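Mandelate racemase/muconate lactonizing enzyme (Jannaschia sp., PDB 4J3Z) probably acts as an isomerase of the mandelate racemase/muconate lactonizing enzyme group of the enolase superfamily. Local coordinates at residues D104-W115 with A359-I367. Numbering follows the deposited sequence.
Sequences DILGKARDCPVW and APDAPGLGI
Trp-115 reaches Pro-360 through the pyrrole edge of its indole: NE1 donates to Pro-360 O at 2.9 Å, with the acceptor 7° out of the ring plane. Chi1 of 55° sets CG between the backbone N and the carbonyl carbon, turning that edge toward 359-367, while Pro-113 CG lies over one ring face, offset toward the rim. With the indole cut back to an alanine, Pro-360 O is likely to lose its donor and Pro-113 CG the ring face it covers.

At the other end, Asp-104 points its carboxylate into the type II' turn Pro-363 to Gly-366. CG lies anti to the backbone N (chi1 -158°), bringing OD1 to 2.6 Å from Leu-365 N, a nearly straight bond. One water donates to Asp-104 OD2 and Ile-367 O and accepts from Lys-108 NZ. Between these ends a single bridge pairs the backbones: Gly-364 N donates to Cys-112 O and Val-114 N to Gly-364 O, each 3.0 Å. Gly-107 CA and Gly-364 CA lie 3.5 Å apart, an approach that a CB on Gly-107 would block; one on Gly-364 would strike Asp-104 OD1. Beside the bridge, Val-114 CG2 packs against Leu-365 CD2 at 3.5 Å.

The contact thus ties helix 89-109 of the N-terminal domain to the 356-358/368-369 loop of the enolase C-terminal-like part. Asp-104 OD2 also accepts from Leu-38 N of strand 36-41, Lys-108 NZ binds Thr-36 O, and His-323 of helix 315-327 bonds Trp-115 N and Leu-365 O.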
loop_
_atom_site.group_PDB
_atom_site.type_symbol
_atom_site.label_atom_id
_atom_site.label_comp_id
_atom_site.label_asym_id
_atom_site.label_seq_id
_atom_site.Cartn_x
_atom_site.Cartn_y
_atom_site.Cartn_z
ATOM N N ASP D 104 -0.010 43.576 -8.900
ATOM C CA ASP D 104 0.689 44.866 -9.025
ATOM C C ASP D 104 -0.297 46.038 -8.948
ATOM O O ASP D 104 -0.043 47.017 -8.247
ATOM C CB ASP D 104 1.513 44.918 -10.320
ATOM C CG ASP D 104 2.637 45.950 -10.269
ATOM O OD1 ASP D 104 3.161 46.229 -9.161
ATOM O OD2 ASP D 104 2.999 46.488 -11.345
ATOM N N ILE D 105 -1.430 45.924 -9.644
ATOM C CA ILE D 105 -2.491 46.950 -9.581
ATOM C C ILE D 105 -3.158 46.996 -8.205
ATOM O O ILE D 105 -3.541 48.064 -7.742
ATOM C CB ILE D 105 -3.577 46.743 -10.665
ATOM C CG1 ILE D 105 -3.011 47.012 -12.061
ATOM C CG2 ILE D 105 -4.797 47.619 -10.389
ATOM C CD1 ILE D 105 -3.845 46.433 -13.180
ATOM N N LEU D 106 -3.299 45.842 -7.559
ATOM C CA LEU D 106 -3.880 45.783 -6.215
ATOM C C LEU D 106 -2.962 46.466 -5.195
ATOM O O LEU D 106 -3.429 47.197 -4.316
ATOM C CB LEU D 106 -4.168 44.336 -5.800
ATOM C CG LEU D 106 -5.131 43.487 -6.644
ATOM C CD1 LEU D 106 -5.397 42.148 -5.961
ATOM C CD2 LEU D 106 -6.435 44.223 -6.925
ATOM N N GLY D 107 -1.660 46.222 -5.319
ATOM C CA GLY D 107 -0.658 46.881 -4.482
ATOM C C GLY D 107 -0.608 48.397 -4.646
ATOM O O GLY D 107 -0.368 49.118 -3.682
ATOM N N LYS D 108 -0.850 48.886 -5.862
ATOM C CA LYS D 108 -0.911 50.332 -6.109
ATOM C C LYS D 108 -2.224 50.979 -5.637
ATOM O O LYS D 108 -2.216 52.116 -5.130
ATOM C CB LYS D 108 -0.665 50.645 -7.583
ATOM C CG LYS D 108 0.778 50.464 -8.026
ATOM C CD LYS D 108 0.914 50.688 -9.520
ATOM C CE LYS D 108 2.324 50.366 -9.990
ATOM N NZ LYS D 108 2.512 50.647 -11.436
ATOM N N ALA D 109 -3.342 50.267 -5.808
ATOM C CA ALA D 109 -4.638 50.742 -5.313
ATOM C C ALA D 109 -4.679 50.847 -3.781
ATOM O O ALA D 109 -5.218 51.814 -3.231
ATOM C CB ALA D 109 -5.770 49.848 -5.809
ATOM N N ARG D 110 -4.100 49.853 -3.109
ATOM C CA ARG D 110 -4.176 49.724 -1.652
ATOM C C ARG D 110 -2.967 50.312 -0.932
ATOM O O ARG D 110 -2.905 50.277 0.305
ATOM C CB ARG D 110 -4.340 48.251 -1.262
ATOM C CG ARG D 110 -5.674 47.646 -1.679
ATOM C CD ARG D 110 -5.646 46.125 -1.663
ATOM N NE ARG D 110 -6.986 45.547 -1.855
ATOM C CZ ARG D 110 -7.259 44.241 -1.860
ATOM N NH1 ARG D 110 -8.506 43.822 -2.031
ATOM N NH2 ARG D 110 -6.292 43.342 -1.685
ATOM N N ASP D 111 -2.017 50.845 -1.676
ATOM C CA ASP D 111 -0.795 51.414 -1.110
ATOM C C ASP D 111 -0.032 50.502 -0.190
ATOM O O ASP D 111 0.145 50.788 0.961
ATOM C CB ASP D 111 -1.038 52.761 -0.459
ATOM C CG ASP D 111 -0.396 53.877 -1.193
ATOM O OD1 ASP D 111 0.285 53.648 -2.173
ATOM O OD2 ASP D 111 -0.587 55.006 -0.782
ATOM N N CYS D 112 0.366 49.377 -0.736
ATOM C CA CYS D 112 0.726 48.200 0.013
ATOM C C CYS D 112 1.628 47.368 -0.888
ATOM O O CYS D 112 1.315 47.192 -2.070
ATOM C CB CYS D 112 -0.562 47.445 0.345
ATOM S SG CYS D 112 -0.418 45.920 1.292
ATOM N N PRO D 113 2.765 46.881 -0.355
ATOM C CA PRO D 113 3.613 46.016 -1.182
ATOM C C PRO D 113 2.953 44.664 -1.314
ATOM O O PRO D 113 2.278 44.230 -0.379
ATOM C CB PRO D 113 4.915 45.912 -0.378
ATOM C CG PRO D 113 4.510 46.167 1.043
ATOM C CD PRO D 113 3.313 47.081 1.001
ATOM N N VAL D 114 3.127 43.999 -2.455
ATOM C CA VAL D 114 2.392 42.749 -2.706
ATOM C C VAL D 114 2.492 41.748 -1.545
ATOM O O VAL D 114 1.491 41.145 -1.180
ATOM C CB VAL D 114 2.744 42.100 -4.065
ATOM C CG1 VAL D 114 2.082 40.739 -4.207
ATOM C CG2 VAL D 114 2.278 42.986 -5.203
ATOM N N TRP D 115 3.672 41.588 -0.942
ATOM C CA TRP D 115 3.803 40.596 0.144
ATOM C C TRP D 115 2.814 40.805 1.286
ATOM O O TRP D 115 2.351 39.848 1.892
ATOM C CB TRP D 115 5.238 40.454 0.678
ATOM C CG TRP D 115 5.918 41.725 1.150
ATOM C CD1 TRP D 115 6.884 42.418 0.490
ATOM C CD2 TRP D 115 5.706 42.422 2.392
ATOM N NE1 TRP D 115 7.279 43.509 1.231
ATOM C CE2 TRP D 115 6.577 43.531 2.404
ATOM C CE3 TRP D 115 4.866 42.217 3.495
ATOM C CZ2 TRP D 115 6.625 44.437 3.469
ATOM C CZ3 TRP D 115 4.913 43.120 4.552
ATOM C CH2 TRP D 115 5.786 44.212 4.530
ATOM N N ALA D 359 12.988 42.295 1.969
ATOM C CA ALA D 359 11.593 42.543 1.611
ATOM C C ALA D 359 11.401 43.970 1.087
ATOM O O ALA D 359 11.710 44.930 1.796
ATOM C CB ALA D 359 10.688 42.282 2.804
ATOM N N PRO D 360 10.908 44.111 -0.163
ATOM C CA PRO D 360 10.720 45.425 -0.802
ATOM C C PRO D 360 9.729 46.344 -0.063
ATOM O O PRO D 360 8.927 45.878 0.760
ATOM C CB PRO D 360 10.207 45.071 -2.205
ATOM C CG PRO D 360 10.644 43.659 -2.432
ATOM C CD PRO D 360 10.572 43.007 -1.082
ATOM N N ASP D 361 9.802 47.635 -0.380
ATOM C CA ASP D 361 9.175 48.705 0.396
ATOM C C ASP D 361 8.047 49.436 -0.327
ATOM O O ASP D 361 7.284 50.186 0.296
ATOM C CB ASP D 361 10.239 49.745 0.761
ATOM C CG ASP D 361 10.664 49.679 2.210
ATOM O OD1 ASP D 361 9.959 49.044 3.020
ATOM O OD2 ASP D 361 11.708 50.288 2.541
ATOM N N ALA D 362 7.980 49.253 -1.641
ATOM C CA ALA D 362 7.100 50.048 -2.486
ATOM C C ALA D 362 5.769 49.341 -2.731
ATOM O O ALA D 362 5.690 48.111 -2.608
ATOM C CB ALA D 362 7.792 50.369 -3.801
ATOM N N PRO D 363 4.716 50.111 -3.079
ATOM C CA PRO D 363 3.418 49.497 -3.369
ATOM C C PRO D 363 3.490 48.631 -4.626
ATOM O O PRO D 363 4.341 48.864 -5.491
ATOM C CB PRO D 363 2.503 50.704 -3.608
ATOM C CG PRO D 363 3.205 51.864 -2.980
ATOM C CD PRO D 363 4.658 51.581 -3.203
ATOM N N GLY D 364 2.601 47.647 -4.726
ATOM C CA GLY D 364 2.605 46.725 -5.859
ATOM C C GLY D 364 3.875 45.907 -5.825
ATOM O O GLY D 364 4.361 45.549 -4.756
ATOM N N LEU D 365 4.427 45.621 -6.997
ATOM C CA LEU D 365 5.649 44.835 -7.078
ATOM C C LEU D 365 6.872 45.722 -6.909
ATOM O O LEU D 365 7.993 45.226 -6.759
ATOM C CB LEU D 365 5.702 44.024 -8.381
ATOM C CG LEU D 365 4.600 42.977 -8.554
ATOM C CD1 LEU D 365 4.603 42.384 -9.960
ATOM C CD2 LEU D 365 4.717 41.879 -7.506
ATOM N N GLY D 366 6.635 47.035 -6.919
ATOM C CA GLY D 366 7.676 48.047 -6.723
ATOM C C GLY D 366 8.533 48.238 -7.959
ATOM O O GLY D 366 9.579 48.895 -7.903
ATOM N N ILE D 367 8.093 47.652 -9.072
ATOM C CA ILE D 367 8.830 47.717 -10.336
ATOM C C ILE D 367 8.037 48.446 -11.418
ATOM O O ILE D 367 6.869 48.141 -11.670
ATOM C CB ILE D 367 9.275 46.318 -10.838
ATOM C CG1 ILE D 367 8.091 45.334 -10.865
ATOM C CG2 ILE D 367 10.397 45.776 -9.961
ATOM C CD1 ILE D 367 8.378 44.017 -11.553
HETATM O O HOH W 1 4.254 48.726 -12.655
#